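Local coordinates for LysR family transcriptional regulator (PDB 5FHK), which probably acts as a sequence-specific DNA-binding regulator of virulence-gene transcription, this chain being its regulatory domain without the DNA-binding part, at residues A[79-93]-A[160-172]. Numbering follows the deposited sequence.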
loop_
_atom_site.group_PDB
_atom_site.type_symbol
_atom_site.label_atom_id
_atom_site.label_comp_id
_atom_site.label_asym_id
_atom_site.label_seq_id
_atom_site.Cartn_x
_atom_site.Cartn_y
_atom_site.Cartn_z
ATOM N N ILE A 79 10.882 -14.800 -3.641
ATOM C CA ILE A 79 10.908 -16.200 -3.244
ATOM C C ILE A 79 9.475 -16.676 -3.079
ATOM O O ILE A 79 8.558 -15.891 -2.824
ATOM C CB ILE A 79 11.676 -16.426 -1.930
ATOM C CG1 ILE A 79 10.972 -15.692 -0.797
ATOM C CG2 ILE A 79 13.135 -15.903 -2.039
ATOM C CD1 ILE A 79 11.691 -15.821 0.507
ATOM N N LEU A 80 9.296 -17.981 -3.192
ATOM C CA LEU A 80 7.982 -18.597 -3.077
ATOM C C LEU A 80 7.726 -18.947 -1.623
ATOM O O LEU A 80 8.614 -19.491 -0.960
ATOM C CB LEU A 80 7.915 -19.846 -3.951
ATOM C CG LEU A 80 8.084 -19.620 -5.461
ATOM C CD1 LEU A 80 8.308 -20.959 -6.205
ATOM C CD2 LEU A 80 6.881 -18.884 -6.035
ATOM N N VAL A 81 6.529 -18.607 -1.119
ATOM C CA VAL A 81 6.126 -18.930 0.248
ATOM C C VAL A 81 4.646 -19.312 0.309
ATOM O O VAL A 81 3.879 -19.088 -0.629
ATOM C CB VAL A 81 6.394 -17.778 1.256
ATOM C CG1 VAL A 81 7.876 -17.520 1.388
ATOM C CG2 VAL A 81 5.658 -16.473 0.840
ATOM N N ALA A 82 4.264 -19.918 1.442
ATOM C CA ALA A 82 2.887 -20.259 1.792
ATOM C C ALA A 82 2.818 -20.428 3.311
ATOM O O ALA A 82 3.837 -20.665 3.970
ATOM C CB ALA A 82 2.418 -21.535 1.072
ATOM N N SER A 83 1.616 -20.321 3.872
ATOM C CA SER A 83 1.498 -20.500 5.322
ATOM C C SER A 83 1.666 -21.974 5.708
ATOM O O SER A 83 1.543 -22.862 4.870
ATOM C CB SER A 83 0.156 -19.968 5.821
ATOM O OG SER A 83 -0.871 -20.920 5.627
ATOM N N PRO A 84 2.027 -22.258 6.964
ATOM C CA PRO A 84 2.057 -23.665 7.414
ATOM C C PRO A 84 0.720 -24.363 7.266
ATOM O O PRO A 84 0.682 -25.564 6.973
ATOM C CB PRO A 84 2.478 -23.551 8.885
ATOM C CG PRO A 84 3.311 -22.291 8.915
ATOM C CD PRO A 84 2.672 -21.355 7.928
ATOM N N GLU A 85 -0.389 -23.647 7.440
ATOM C CA GLU A 85 -1.687 -24.288 7.276
ATOM C C GLU A 85 -1.886 -24.764 5.838
ATOM O O GLU A 85 -2.413 -25.855 5.608
ATOM C CB GLU A 85 -2.802 -23.328 7.702
ATOM C CG GLU A 85 -4.210 -23.921 7.640
ATOM C CD GLU A 85 -5.311 -22.861 7.779
ATOM O OE1 GLU A 85 -5.070 -21.676 7.414
ATOM O OE2 GLU A 85 -6.416 -23.222 8.265
ATOM N N TYR A 86 -1.467 -23.968 4.853
ATOM C CA TYR A 86 -1.581 -24.426 3.468
ATOM C C TYR A 86 -0.664 -25.615 3.195
ATOM O O TYR A 86 -1.024 -26.537 2.449
ATOM C CB TYR A 86 -1.257 -23.288 2.501
ATOM C CG TYR A 86 -1.441 -23.715 1.062
ATOM C CD1 TYR A 86 -2.697 -23.653 0.462
ATOM C CD2 TYR A 86 -0.383 -24.218 0.323
ATOM C CE1 TYR A 86 -2.887 -24.051 -0.833
ATOM C CE2 TYR A 86 -0.568 -24.646 -0.973
ATOM C CZ TYR A 86 -1.821 -24.552 -1.553
ATOM O OH TYR A 86 -2.008 -24.945 -2.869
ATOM N N VAL A 87 0.533 -25.593 3.772
ATOM C CA VAL A 87 1.509 -26.655 3.557
ATOM C C VAL A 87 1.027 -27.971 4.159
ATOM O O VAL A 87 1.175 -29.041 3.554
ATOM C CB VAL A 87 2.862 -26.208 4.134
ATOM C CG1 VAL A 87 3.834 -27.366 4.244
ATOM C CG2 VAL A 87 3.440 -25.107 3.276
ATOM N N ASN A 88 0.440 -27.923 5.350
ATOM C CA ASN A 88 -0.027 -29.132 6.015
ATOM C C ASN A 88 -1.375 -29.601 5.501
ATOM O O ASN A 88 -1.936 -30.542 6.063
ATOM C CB ASN A 88 -0.112 -28.921 7.530
ATOM C CG ASN A 88 1.219 -28.513 8.149
ATOM O OD1 ASN A 88 1.288 -28.222 9.347
ATOM N ND2 ASN A 88 2.282 -28.491 7.341
ATOM N N ALA A 89 -1.910 -28.964 4.466
ATOM C CA ALA A 89 -3.165 -29.369 3.860
ATOM C C ALA A 89 -3.000 -29.897 2.444
ATOM O O ALA A 89 -3.987 -30.342 1.848
ATOM C CB ALA A 89 -4.152 -28.192 3.853
ATOM N N HIS A 90 -1.794 -29.852 1.889
ATOM C CA HIS A 90 -1.541 -30.306 0.531
ATOM C C HIS A 90 -0.147 -30.897 0.485
ATOM O O HIS A 90 0.721 -30.482 1.259
ATOM C CB HIS A 90 -1.651 -29.160 -0.489
ATOM C CG HIS A 90 -2.974 -28.470 -0.473
ATOM N ND1 HIS A 90 -3.139 -27.187 0.005
ATOM C CD2 HIS A 90 -4.205 -28.892 -0.849
ATOM C CE1 HIS A 90 -4.411 -26.845 -0.093
ATOM N NE2 HIS A 90 -5.079 -27.861 -0.609
ATOM N N PRO A 91 0.103 -31.864 -0.395
ATOM C CA PRO A 91 1.489 -32.273 -0.638
ATOM C C PRO A 91 2.220 -31.151 -1.362
ATOM O O PRO A 91 1.730 -30.609 -2.355
ATOM C CB PRO A 91 1.350 -33.533 -1.502
ATOM C CG PRO A 91 0.012 -33.395 -2.162
ATOM C CD PRO A 91 -0.862 -32.630 -1.204
ATOM N N MET A 92 3.366 -30.778 -0.836
ATOM C CA MET A 92 3.978 -29.593 -1.401
ATOM C C MET A 92 4.673 -29.924 -2.720
ATOM O O MET A 92 5.088 -31.063 -2.940
ATOM C CB MET A 92 4.967 -28.981 -0.413
ATOM C CG MET A 92 4.303 -28.100 0.660
ATOM S SD MET A 92 3.347 -26.693 -0.003
ATOM C CE MET A 92 1.663 -27.291 0.111
ATOM N N PRO A 93 4.787 -28.951 -3.622
ATOM C CA PRO A 93 5.476 -29.203 -4.889
ATOM C C PRO A 93 6.973 -29.352 -4.679
ATOM O O PRO A 93 7.560 -28.745 -3.782
ATOM C CB PRO A 93 5.153 -27.955 -5.717
ATOM C CG PRO A 93 4.960 -26.895 -4.710
ATOM C CD PRO A 93 4.307 -27.559 -3.532
ATOM N N TYR A 160 8.145 -12.776 8.692
ATOM C CA TYR A 160 7.256 -13.940 8.598
ATOM C C TYR A 160 8.039 -15.240 8.473
ATOM O O TYR A 160 7.630 -16.278 9.013
ATOM C CB TYR A 160 6.310 -13.807 7.406
ATOM C CG TYR A 160 5.309 -12.699 7.521
ATOM C CD1 TYR A 160 5.634 -11.388 7.151
ATOM C CD2 TYR A 160 4.017 -12.959 7.982
ATOM C CE1 TYR A 160 4.699 -10.362 7.272
ATOM C CE2 TYR A 160 3.087 -11.956 8.098
ATOM C CZ TYR A 160 3.427 -10.661 7.743
ATOM O OH TYR A 160 2.481 -9.681 7.884
ATOM N N ILE A 161 9.148 -15.213 7.733
ATOM C CA ILE A 161 9.941 -16.422 7.560
ATOM C C ILE A 161 10.652 -16.792 8.855
ATOM O O ILE A 161 10.664 -17.961 9.261
ATOM C CB ILE A 161 10.961 -16.248 6.430
ATOM C CG1 ILE A 161 10.242 -15.961 5.111
ATOM C CG2 ILE A 161 11.837 -17.503 6.368
ATOM C CD1 ILE A 161 9.578 -17.162 4.564
ATOM N N ALA A 162 11.307 -15.817 9.475
ATOM C CA ALA A 162 11.987 -16.060 10.741
ATOM C C ALA A 162 11.022 -16.623 11.775
ATOM O O ALA A 162 11.318 -17.633 12.416
ATOM C CB ALA A 162 12.625 -14.776 11.255
ATOM N N ASP A 163 9.845 -15.995 11.928
ATOM C CA ASP A 163 8.856 -16.447 12.906
ATOM C C ASP A 163 8.272 -17.808 12.559
ATOM O O ASP A 163 7.783 -18.505 13.458
ATOM C CB ASP A 163 7.696 -15.441 13.025
ATOM C CG ASP A 163 8.049 -14.209 13.866
ATOM O OD1 ASP A 163 9.217 -14.090 14.310
ATOM O OD2 ASP A 163 7.146 -13.353 14.080
ATOM N N GLY A 164 8.281 -18.195 11.283
ATOM C CA GLY A 164 7.616 -19.411 10.867
ATOM C C GLY A 164 6.164 -19.254 10.452
ATOM O O GLY A 164 5.518 -20.264 10.154
ATOM N N SER A 165 5.620 -18.027 10.442
ATOM C CA SER A 165 4.231 -17.823 10.027
ATOM C C SER A 165 4.051 -17.998 8.524
ATOM O O SER A 165 2.931 -18.249 8.068
ATOM C CB SER A 165 3.726 -16.433 10.438
ATOM O OG SER A 165 4.670 -15.406 10.141
ATOM N N LEU A 166 5.103 -17.812 7.742
ATOM C CA LEU A 166 5.133 -18.236 6.353
ATOM C C LEU A 166 6.327 -19.164 6.188
ATOM O O LEU A 166 7.316 -19.048 6.910
ATOM C CB LEU A 166 5.225 -17.042 5.384
ATOM C CG LEU A 166 4.009 -16.112 5.288
ATOM C CD1 LEU A 166 4.354 -14.821 4.571
ATOM C CD2 LEU A 166 2.798 -16.805 4.582
ATOM N N VAL A 167 6.226 -20.082 5.236
ATOM C CA VAL A 167 7.256 -21.072 4.946
ATOM C C VAL A 167 7.736 -20.878 3.510
ATOM O O VAL A 167 6.928 -20.638 2.605
ATOM C CB VAL A 167 6.701 -22.501 5.136
ATOM C CG1 VAL A 167 7.638 -23.531 4.560
ATOM C CG2 VAL A 167 6.424 -22.789 6.614
ATOM N N ARG A 168 9.036 -21.048 3.287
ATOM C CA ARG A 168 9.571 -21.067 1.927
ATOM C C ARG A 168 9.210 -22.378 1.247
ATOM O O ARG A 168 9.407 -23.453 1.807
ATOM C CB ARG A 168 11.090 -20.895 1.960
ATOM C CG ARG A 168 11.789 -21.070 0.616
ATOM C CD ARG A 168 12.303 -19.753 0.136
ATOM N NE ARG A 168 12.883 -19.787 -1.207
ATOM C CZ ARG A 168 14.162 -19.527 -1.482
ATOM N NH1 ARG A 168 15.012 -19.234 -0.511
ATOM N NH2 ARG A 168 14.596 -19.567 -2.734
ATOM N N ILE A 169 8.675 -22.306 0.040
ATOM C CA ILE A 169 8.427 -23.534 -0.687
ATOM C C ILE A 169 9.276 -23.505 -1.949
ATOM O O ILE A 169 9.565 -22.438 -2.493
ATOM C CB ILE A 169 6.925 -23.729 -0.989
ATOM C CG1 ILE A 169 6.426 -22.671 -1.942
ATOM C CG2 ILE A 169 6.116 -23.640 0.288
ATOM C CD1 ILE A 169 5.646 -23.254 -3.064
ATOM N N LEU A 170 9.746 -24.687 -2.365
ATOM C CA LEU A 170 10.636 -24.863 -3.514
ATOM C C LEU A 170 11.923 -24.088 -3.262
ATOM O O LEU A 170 12.284 -23.191 -4.034
ATOM C CB LEU A 170 9.961 -24.406 -4.814
ATOM C CG LEU A 170 8.913 -25.313 -5.455
ATOM C CD1 LEU A 170 8.102 -24.540 -6.501
ATOM C CD2 LEU A 170 9.588 -26.537 -6.097
ATOM N N PRO A 171 12.638 -24.389 -2.176
ATOM C CA PRO A 171 13.732 -23.496 -1.764
ATOM C C PRO A 171 14.913 -23.502 -2.723
ATOM O O PRO A 171 15.751 -22.588 -2.658
ATOM C CB PRO A 171 14.127 -24.027 -0.376
ATOM C CG PRO A 171 13.339 -25.282 -0.151
ATOM C CD PRO A 171 12.653 -25.657 -1.430
ATOM N N ASP A 172 14.998 -24.485 -3.614
ATOM C CA ASP A 172 16.003 -24.475 -4.670
ATOM C C ASP A 172 15.638 -23.542 -5.823
ATOM O O ASP A 172 16.438 -23.387 -6.748
ATOM C CB ASP A 172 16.223 -25.901 -5.196
ATOM C CG ASP A 172 17.523 -26.054 -5.991
ATOM O OD1 ASP A 172 18.611 -26.201 -5.376
ATOM O OD2 ASP A 172 17.446 -26.040 -7.243
HETATM O O HOH W 1 11.206 -20.283 -3.763
#
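Water 1 is bonded by three groups where strand 68-82 meets 160-172: it accepts from Leu80 N and from Arg168 NE, 3.1 Å away, and is hydrogen-bonded to Ile169 O. It thus links Leu80 N to Ile169 O, which are too far apart to bond directly, while the same two residues are joined by Ile169 N to Leu80 O at 3.0 Å. Ala82 and Val167 form a hydrogen-bonded antiparallel pair; Ala82 N bonds to Val167 O, and the return bond, Val167 N to Ala82 O, measures 2.8 Å.

With CG of Arg168 opposite the backbone N, the chain bends at chi2 (110°), which lays the guanidinium across Ile79. Ile79 CG2 sits over the centre of one face, 3.8 Å from Arg168 CZ, and Pro171 O lies off-centre over the other; water 1 is at the edge, and NH2 bonds to Trp173 O. A long, flat cation suits this spot because its faces can take apolar and polar neighbours while its N-H groups point outward in the plane.

In this LysR-type regulatory domain, related to the periplasmic binding proteins, the short strand 167-168 borders strand 68-82 along one side, while strand 149-153 pairs with it as well. Apolar residues fill the joint. Val81 CG1 meets Ile161 CD1 at 3.6 Å, bringing in the end of helix 158-163. Ile169 lies among Leu80, Ala82, Met92 and Pro93, and Leu80 CD1 crosses to Leu170 CD1, also 3.6 Å apart.

At the other end the chain leaves helix 158-163 at Gly164, where phi is 90° and a CB would collide with the preceding carbonyl O, which suits glycine. Pro84, opening helix 84-87, sets its ring against Val167 CG2, and the preceding Ser83 caps that helix, its OG accepting from Tyr86 N.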